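Side-chain contacts in amidase (Bacillus anthracis, PDB 5EWQ), which probably hydrolyses carboxylic acid amides to the free acid and ammonia, as expected of a bacterial enzyme of the amidase signature family: residues A[138-143]-A[373-378]; A[222-227]-A[240-245]; A[366-371]-A[410-415]. All blocks are in the same frame, centred on the assembly; numbering follows the deposited sequence.

Interaction 1: residues A[138-143]-A[373-378]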
# COMPACT_ATOMS: atom_id res chain seq x y z
N TYR A 138 -4.86 19.21 2.38
CA TYR A 138 -4.43 20.37 3.16
C TYR A 138 -5.46 20.72 4.23
O TYR A 138 -5.12 21.22 5.30
CB TYR A 138 -4.18 21.57 2.24
CG TYR A 138 -3.64 22.79 2.95
CD1 TYR A 138 -2.27 23.00 3.07
CD2 TYR A 138 -4.50 23.74 3.49
CE1 TYR A 138 -1.77 24.12 3.71
CE2 TYR A 138 -4.01 24.86 4.14
CZ TYR A 138 -2.64 25.05 4.25
OH TYR A 138 -2.15 26.16 4.89
N VAL A 139 -6.73 20.46 3.93
CA VAL A 139 -7.82 20.84 4.81
C VAL A 139 -7.85 19.98 6.08
O VAL A 139 -8.31 20.42 7.14
CB VAL A 139 -9.19 20.75 4.08
CG1 VAL A 139 -9.49 19.31 3.68
CG2 VAL A 139 -10.30 21.33 4.93
N LEU A 140 -7.34 18.76 5.98
CA LEU A 140 -7.33 17.84 7.12
C LEU A 140 -5.91 17.61 7.64
O LEU A 140 -5.67 16.67 8.39
CB LEU A 140 -7.95 16.50 6.72
CG LEU A 140 -9.44 16.47 6.39
CD1 LEU A 140 -9.82 15.13 5.78
CD2 LEU A 140 -10.27 16.74 7.64
N LYS A 141 -4.99 18.48 7.26
CA LYS A 141 -3.57 18.30 7.57
C LYS A 141 -3.27 18.28 9.07
O LYS A 141 -2.24 17.76 9.49
CB LYS A 141 -2.74 19.40 6.90
CG LYS A 141 -2.89 20.78 7.53
CD LYS A 141 -2.10 21.82 6.76
CE LYS A 141 -2.23 23.20 7.39
NZ LYS A 141 -1.69 23.22 8.78
N ASP A 142 -4.18 18.83 9.87
CA ASP A 142 -3.95 18.93 11.31
C ASP A 142 -5.03 18.22 12.13
O ASP A 142 -5.02 18.29 13.35
CB ASP A 142 -3.87 20.40 11.73
CG ASP A 142 -2.68 21.11 11.12
OD1 ASP A 142 -1.59 20.50 11.05
OD2 ASP A 142 -2.82 22.29 10.73
N TRP A 143 -5.95 17.54 11.45
CA TRP A 143 -7.02 16.84 12.16
C TRP A 143 -6.57 15.49 12.70
O TRP A 143 -6.26 14.58 11.93
CB TRP A 143 -8.24 16.65 11.25
CG TRP A 143 -9.30 15.82 11.92
CD1 TRP A 143 -10.09 16.20 12.97
CD2 TRP A 143 -9.69 14.49 11.58
NE1 TRP A 143 -10.94 15.18 13.31
CE2 TRP A 143 -10.72 14.11 12.47
CE3 TRP A 143 -9.28 13.57 10.61
CZ2 TRP A 143 -11.34 12.87 12.42
CZ3 TRP A 143 -9.89 12.33 10.57
CH2 TRP A 143 -10.91 11.99 11.47
N ASP A 373 -20.64 10.89 5.02
CA ASP A 373 -21.01 9.97 6.09
C ASP A 373 -19.83 9.75 7.04
O ASP A 373 -20.02 9.50 8.23
CB ASP A 373 -21.49 8.64 5.53
CG ASP A 373 -22.84 8.74 4.84
OD1 ASP A 373 -23.21 9.86 4.43
OD2 ASP A 373 -23.53 7.71 4.72
N TYR A 374 -18.62 9.84 6.50
CA TYR A 374 -17.41 9.68 7.30
C TYR A 374 -17.24 10.85 8.26
O TYR A 374 -16.98 10.66 9.45
CB TYR A 374 -16.18 9.56 6.39
CG TYR A 374 -14.87 9.51 7.14
CD1 TYR A 374 -14.40 8.33 7.70
CD2 TYR A 374 -14.09 10.66 7.28
CE1 TYR A 374 -13.20 8.29 8.38
CE2 TYR A 374 -12.89 10.62 7.97
CZ TYR A 374 -12.45 9.44 8.51
OH TYR A 374 -11.25 9.40 9.19
N PHE A 375 -17.38 12.06 7.74
CA PHE A 375 -17.20 13.27 8.53
C PHE A 375 -18.30 13.46 9.56
O PHE A 375 -18.11 14.13 10.58
CB PHE A 375 -17.14 14.50 7.61
CG PHE A 375 -15.83 14.64 6.87
CD1 PHE A 375 -14.65 14.17 7.43
CD2 PHE A 375 -15.78 15.23 5.62
CE1 PHE A 375 -13.45 14.30 6.76
CE2 PHE A 375 -14.59 15.37 4.95
CZ PHE A 375 -13.42 14.90 5.52
N SER A 376 -19.47 12.87 9.31
CA SER A 376 -20.60 12.98 10.22
C SER A 376 -20.35 12.21 11.51
O SER A 376 -20.93 12.53 12.55
CB SER A 376 -21.88 12.48 9.55
OG SER A 376 -21.78 11.10 9.24
N GLN A 377 -19.50 11.20 11.43
CA GLN A 377 -19.19 10.36 12.59
C GLN A 377 -18.11 10.98 13.47
O GLN A 377 -18.07 10.73 14.67
CB GLN A 377 -18.75 8.97 12.13
CG GLN A 377 -19.76 8.26 11.24
CD GLN A 377 -19.27 6.90 10.78
OE1 GLN A 377 -19.31 5.92 11.53
NE2 GLN A 377 -18.81 6.83 9.53
N GLN A 378 -17.25 11.78 12.86
CA GLN A 378 -16.13 12.38 13.58
C GLN A 378 -16.61 13.50 14.50
O GLN A 378 -17.63 14.14 14.25
CB GLN A 378 -15.08 12.91 12.60
CG GLN A 378 -14.68 11.90 11.54
CD GLN A 378 -14.26 10.56 12.12
OE1 GLN A 378 -13.53 10.51 13.11
NE2 GLN A 378 -14.71 9.47 11.51

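Interaction 2: residues A[222-227]-A[240-245]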
# COMPACT_ATOMS: atom_id res chain seq x y z
N GLY A 222 -1.00 0.09 2.89
CA GLY A 222 -1.56 0.88 1.81
C GLY A 222 -3.03 0.58 1.60
O GLY A 222 -3.55 -0.41 2.11
N THR A 223 -3.70 1.43 0.83
CA THR A 223 -5.10 1.22 0.49
C THR A 223 -5.27 1.16 -1.02
O THR A 223 -4.50 1.78 -1.75
CB THR A 223 -6.01 2.32 1.07
OG1 THR A 223 -5.73 3.56 0.41
CG2 THR A 223 -5.78 2.48 2.56
N GLU A 224 -6.27 0.42 -1.48
CA GLU A 224 -6.52 0.31 -2.91
C GLU A 224 -8.00 0.31 -3.27
O GLU A 224 -8.78 -0.47 -2.73
CB GLU A 224 -5.87 -0.95 -3.48
CG GLU A 224 -6.27 -1.24 -4.92
CD GLU A 224 -5.55 -2.43 -5.51
OE1 GLU A 224 -4.49 -2.82 -4.97
OE2 GLU A 224 -6.04 -2.97 -6.53
N THR A 225 -8.38 1.20 -4.18
CA THR A 225 -9.69 1.16 -4.79
C THR A 225 -9.59 0.40 -6.11
O THR A 225 -10.34 -0.54 -6.36
CB THR A 225 -10.25 2.57 -5.04
OG1 THR A 225 -10.52 3.21 -3.79
CG2 THR A 225 -11.54 2.50 -5.85
N THR A 226 -8.64 0.82 -6.94
CA THR A 226 -8.35 0.12 -8.19
C THR A 226 -6.88 0.29 -8.57
O THR A 226 -6.51 1.23 -9.28
CB THR A 226 -9.24 0.62 -9.35
OG1 THR A 226 -10.61 0.55 -8.96
CG2 THR A 226 -9.02 -0.23 -10.59
N GLY A 227 -6.04 -0.62 -8.09
CA GLY A 227 -4.63 -0.62 -8.42
C GLY A 227 -3.76 0.27 -7.54
O GLY A 227 -2.55 0.35 -7.74
N GLY A 240 3.36 -5.81 -2.84
CA GLY A 240 2.10 -5.23 -2.42
C GLY A 240 0.94 -6.19 -2.60
O GLY A 240 0.82 -6.84 -3.64
N LEU A 241 0.08 -6.29 -1.59
CA LEU A 241 -1.05 -7.21 -1.63
C LEU A 241 -2.39 -6.50 -1.46
O LEU A 241 -2.57 -5.71 -0.53
CB LEU A 241 -0.92 -8.29 -0.55
CG LEU A 241 -2.15 -9.18 -0.37
CD1 LEU A 241 -2.15 -10.33 -1.36
CD2 LEU A 241 -2.26 -9.69 1.06
N ARG A 242 -3.32 -6.77 -2.37
CA ARG A 242 -4.71 -6.37 -2.18
C ARG A 242 -5.50 -7.58 -1.68
O ARG A 242 -5.64 -8.56 -2.40
CB ARG A 242 -5.32 -5.83 -3.47
CG ARG A 242 -6.83 -5.61 -3.37
CD ARG A 242 -7.46 -5.36 -4.73
NE ARG A 242 -8.91 -5.31 -4.66
CZ ARG A 242 -9.62 -4.19 -4.51
NH1 ARG A 242 -9.00 -3.02 -4.43
NH2 ARG A 242 -10.94 -4.24 -4.45
N PRO A 243 -6.02 -7.50 -0.45
CA PRO A 243 -6.77 -8.63 0.12
C PRO A 243 -8.15 -8.76 -0.50
O PRO A 243 -8.59 -7.87 -1.23
CB PRO A 243 -6.86 -8.27 1.60
CG PRO A 243 -6.83 -6.78 1.62
CD PRO A 243 -5.92 -6.37 0.49
N SER A 244 -8.83 -9.87 -0.21
CA SER A 244 -10.20 -10.07 -0.68
C SER A 244 -11.13 -9.08 0.00
O SER A 244 -10.96 -8.76 1.18
CB SER A 244 -10.66 -11.50 -0.42
OG SER A 244 -9.77 -12.44 -1.00
N LEU A 245 -12.12 -8.58 -0.74
CA LEU A 245 -13.08 -7.64 -0.19
C LEU A 245 -13.89 -8.29 0.93
O LEU A 245 -14.88 -8.97 0.68
CB LEU A 245 -14.02 -7.12 -1.28
CG LEU A 245 -13.39 -6.15 -2.28
CD1 LEU A 245 -14.41 -5.68 -3.30
CD2 LEU A 245 -12.77 -4.96 -1.56

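Interaction 3: residues A[366-371]-A[410-415]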
# COMPACT_ATOMS: atom_id res chain seq x y z
N GLU A 366 -20.40 7.46 -5.19
CA GLU A 366 -20.14 6.95 -3.85
C GLU A 366 -19.17 7.81 -3.04
O GLU A 366 -19.21 7.80 -1.81
CB GLU A 366 -19.62 5.51 -3.93
CG GLU A 366 -19.96 4.66 -2.72
CD GLU A 366 -19.51 3.22 -2.88
OE1 GLU A 366 -18.81 2.92 -3.87
OE2 GLU A 366 -19.86 2.39 -2.02
N PHE A 367 -18.29 8.54 -3.72
CA PHE A 367 -17.29 9.36 -3.05
C PHE A 367 -17.94 10.43 -2.17
O PHE A 367 -17.57 10.58 -1.00
CB PHE A 367 -16.35 10.02 -4.06
CG PHE A 367 -15.38 10.98 -3.43
CD1 PHE A 367 -14.30 10.52 -2.70
CD2 PHE A 367 -15.54 12.35 -3.59
CE1 PHE A 367 -13.41 11.40 -2.12
CE2 PHE A 367 -14.65 13.23 -3.02
CZ PHE A 367 -13.58 12.76 -2.28
N LYS A 368 -18.89 11.16 -2.74
CA LYS A 368 -19.59 12.21 -2.01
C LYS A 368 -20.29 11.66 -0.78
O LYS A 368 -20.25 12.26 0.29
CB LYS A 368 -20.60 12.90 -2.93
CG LYS A 368 -21.47 13.93 -2.23
CD LYS A 368 -22.52 14.51 -3.17
CE LYS A 368 -23.39 15.53 -2.46
NZ LYS A 368 -24.41 16.12 -3.37
N HIS A 369 -20.93 10.51 -0.94
CA HIS A 369 -21.71 9.91 0.14
C HIS A 369 -20.83 9.30 1.23
O HIS A 369 -21.10 9.47 2.42
CB HIS A 369 -22.66 8.85 -0.42
CG HIS A 369 -23.74 9.42 -1.29
ND1 HIS A 369 -23.47 10.02 -2.50
CD2 HIS A 369 -25.08 9.48 -1.13
CE1 HIS A 369 -24.60 10.43 -3.05
NE2 HIS A 369 -25.59 10.11 -2.24
N ASN A 370 -19.77 8.60 0.83
CA ASN A 370 -18.85 8.00 1.79
C ASN A 370 -18.13 9.05 2.63
O ASN A 370 -17.99 8.89 3.84
CB ASN A 370 -17.82 7.12 1.07
CG ASN A 370 -18.42 5.85 0.50
OD1 ASN A 370 -17.88 5.26 -0.43
ND2 ASN A 370 -19.55 5.43 1.06
N VAL A 371 -17.69 10.12 1.98
CA VAL A 371 -16.97 11.19 2.65
C VAL A 371 -17.87 11.93 3.64
O VAL A 371 -17.49 12.16 4.79
CB VAL A 371 -16.38 12.18 1.64
CG1 VAL A 371 -15.98 13.48 2.32
CG2 VAL A 371 -15.18 11.57 0.93
N ALA A 410 -17.15 17.11 -9.47
CA ALA A 410 -18.07 16.31 -10.27
C ALA A 410 -18.89 15.37 -9.38
O ALA A 410 -20.06 15.10 -9.65
CB ALA A 410 -17.31 15.52 -11.32
N SER A 411 -18.26 14.87 -8.32
CA SER A 411 -18.92 13.97 -7.39
C SER A 411 -19.97 14.69 -6.57
O SER A 411 -21.00 14.11 -6.20
CB SER A 411 -17.90 13.30 -6.47
OG SER A 411 -18.52 12.38 -5.59
N GLU A 412 -19.72 15.97 -6.28
CA GLU A 412 -20.64 16.78 -5.50
C GLU A 412 -21.92 17.08 -6.27
O GLU A 412 -23.02 16.99 -5.72
CB GLU A 412 -19.96 18.09 -5.07
CG GLU A 412 -20.90 19.11 -4.45
CD GLU A 412 -21.50 18.64 -3.14
OE1 GLU A 412 -20.84 17.84 -2.44
OE2 GLU A 412 -22.62 19.08 -2.80
N LYS A 413 -21.78 17.43 -7.54
CA LYS A 413 -22.92 17.79 -8.38
C LYS A 413 -23.38 16.62 -9.25
O LYS A 413 -23.96 16.82 -10.31
CB LYS A 413 -22.57 18.99 -9.26
CG LYS A 413 -21.41 18.75 -10.21
CD LYS A 413 -21.06 20.00 -11.00
CE LYS A 413 -19.87 19.75 -11.92
NZ LYS A 413 -19.50 20.96 -12.70
N SER A 414 -23.11 15.40 -8.78
CA SER A 414 -23.46 14.20 -9.53
C SER A 414 -24.97 14.05 -9.67
O SER A 414 -25.72 14.23 -8.72
CB SER A 414 -22.87 12.96 -8.86
OG SER A 414 -23.19 11.79 -9.59
N THR A 415 -25.41 13.69 -10.88
CA THR A 415 -26.83 13.55 -11.17
C THR A 415 -27.29 12.11 -10.95
O THR A 415 -28.49 11.83 -10.88
CB THR A 415 -27.14 13.98 -12.62
OG1 THR A 415 -26.36 15.14 -12.96
CG2 THR A 415 -28.62 14.31 -12.79

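Interaction 1: residues A[138-143]-A[373-378]
Two apolar side chains of the loop 138-143, Leu-140 and Trp-143, meet the C-terminal end of helix 360-377. Two successive type I turns, Tyr-138 to Lys-141 and Leu-140 to Trp-143, present them to it. Leu-140 and Phe-375 approach from opposite directions: CD1 of Leu-140 lies 3.6 Å from CZ of Phe-375, at the ring edge and near its plane.

The second kind of contact gathers at the benzo edge of Trp-143. Gln-378 OE1 lies in the ring plane, 3.3 Å from Trp-143 CZ2, with indole and amide 80° apart. CB and CG of Gln-378 pack there too, CG at 3.6 Å from Trp-143 CZ2. Near the indole plane, Tyr-374 OH lies 3.5 Å from Trp-143 CH2, and hydrogen-bonds to Gln-126 OE1.

True hydrogen bonds hold the helix side in shape. Gln-378, bent at its second torsion (-53°), folds back so that its NE2 donates to Tyr-374 O over 3.3 Å. Gln-377 N reaches the same carbonyl from its other face.

The loop thus grips the helix end by apolar packing and by oxygens at an indole edge, whose ring hydrogens carry a slight positive charge. Such a joint depends on shape more than on directed bonds.

Interaction 2: residues A[222-227]-A[240-245]
Glu-224 and Arg-242 meet as two stretched side chains that cross at about a right angle. In Glu-224 the chain runs straight out from the backbone, with CG anti to N (chi1 171°) and the second torsion also trans, which carries the carboxylate alongside the aliphatic part of the arginine: Glu-224 OE2 is 3.3 Å from Arg-242 CD, and Glu-224 OE1 is 3.5 Å from Arg-242 CB. Arg-242 is likewise extended from CG to NE, and only its chi4 of 94° turns the guanidinium out of line. That turn brings Arg-242 NH1 back beside the start of the glutamate, 3.3 Å from Glu-224 CG, which lies in the guanidinium plane at its edge, and 3.1 Å from Glu-224 O.

The salt bridge between Glu-224 OE2 and Arg-242 NH1 is long, at 3.6 Å, and the two charged planes stand 52° apart. A shorter hydrogen bond from Gly-227 N, 2.8 Å to Glu-224 OE2 and above the carboxylate plane, ties the carboxylate to the backbone three residues on. This is consistent with amidase signature enzymes, where the segment after the strand leads to the nucleophilic serine. Arg-242 NH2 binds Leu-260 O.

Strand 263-267 runs between strands 219-223 and 239-242, antiparallel to both. Glu-466 of strand 466-473 puts a second carboxylate near Glu-224 OE2, beside Arg-242, while helices 270-280 and 491-503 pack on Leu-241 and Pro-243.

Interaction 3: residues A[366-371]-A[410-415]
Lys-368 and Ser-411 bring helix 360-377 against the end of helix 406-412, their CA atoms 5.7 Å apart. Three polar groups on the second helix can be accounted for in turn.

The hydroxyl of Ser-411 lies between backbone groups of the longer helix. It hydrogen-bonds to Glu-364 O, its stronger partner, and Ser-411 OG accepts a weak bond from Lys-368 N, 3.1 Å long and bent to 126°. Ser-411 OG also lies in the plane of the Phe-367 ring, at its edge, 3.6 Å from Phe-367 CD2. Trp-171 meets this phenyl ring edge-to-face, and Val-371 CG2 lies over the rim of one face.

Glu-412 O is satisfied by the lysine ammonium: Lys-368 NZ donates to it over 2.9 Å, in the carbonyl plane, at a C=O...N angle of 145°. All torsions of Lys-368 are near 180°, and this full extension carries NZ past Ser-411 to the last turn of helix 406-412.

The carboxylate of Glu-412 is the third group. Its chain bends at chi2 (65°), which swings the acid round to the lysine although its CB points away from segment 366-371; Glu-412 OE2 makes a salt bridge of 3.5 Å with Lys-368 NZ, and Glu-412 OE1 lies 3.4 Å from Lys-368 CE.

One ammonium therefore serves both a main-chain oxygen and an acid of a single residue. Because Lys-413 is the first residue to leave helical geometry, the positive charge lies where the helix dipole is negative, an electrostatic match likely to steady this helix end at a partly buried interface.

How the interactions relate
Read from the N terminus, the chain first passes 138-143, in the loop between strand 118-122 and helix 150-155; this segment's partner comes some 230 residues later. Within that span interaction 2 closes a short loop, with 12 residues between its segments, which start from strands 219-223 and 239-242 of the central mixed sheet. Residues 366-371 then open interaction 3 before 373-378 completes interaction 1, and 410-415 closes interaction 3, so these two contacts cross. They share helix 360-377, which is joined to the early loop near its C-terminal end and to helix 406-412 through the preceding turns; their centres lie 16 Å apart. Interaction 2 touches neither, its centre being 23 and 22 Å from theirs.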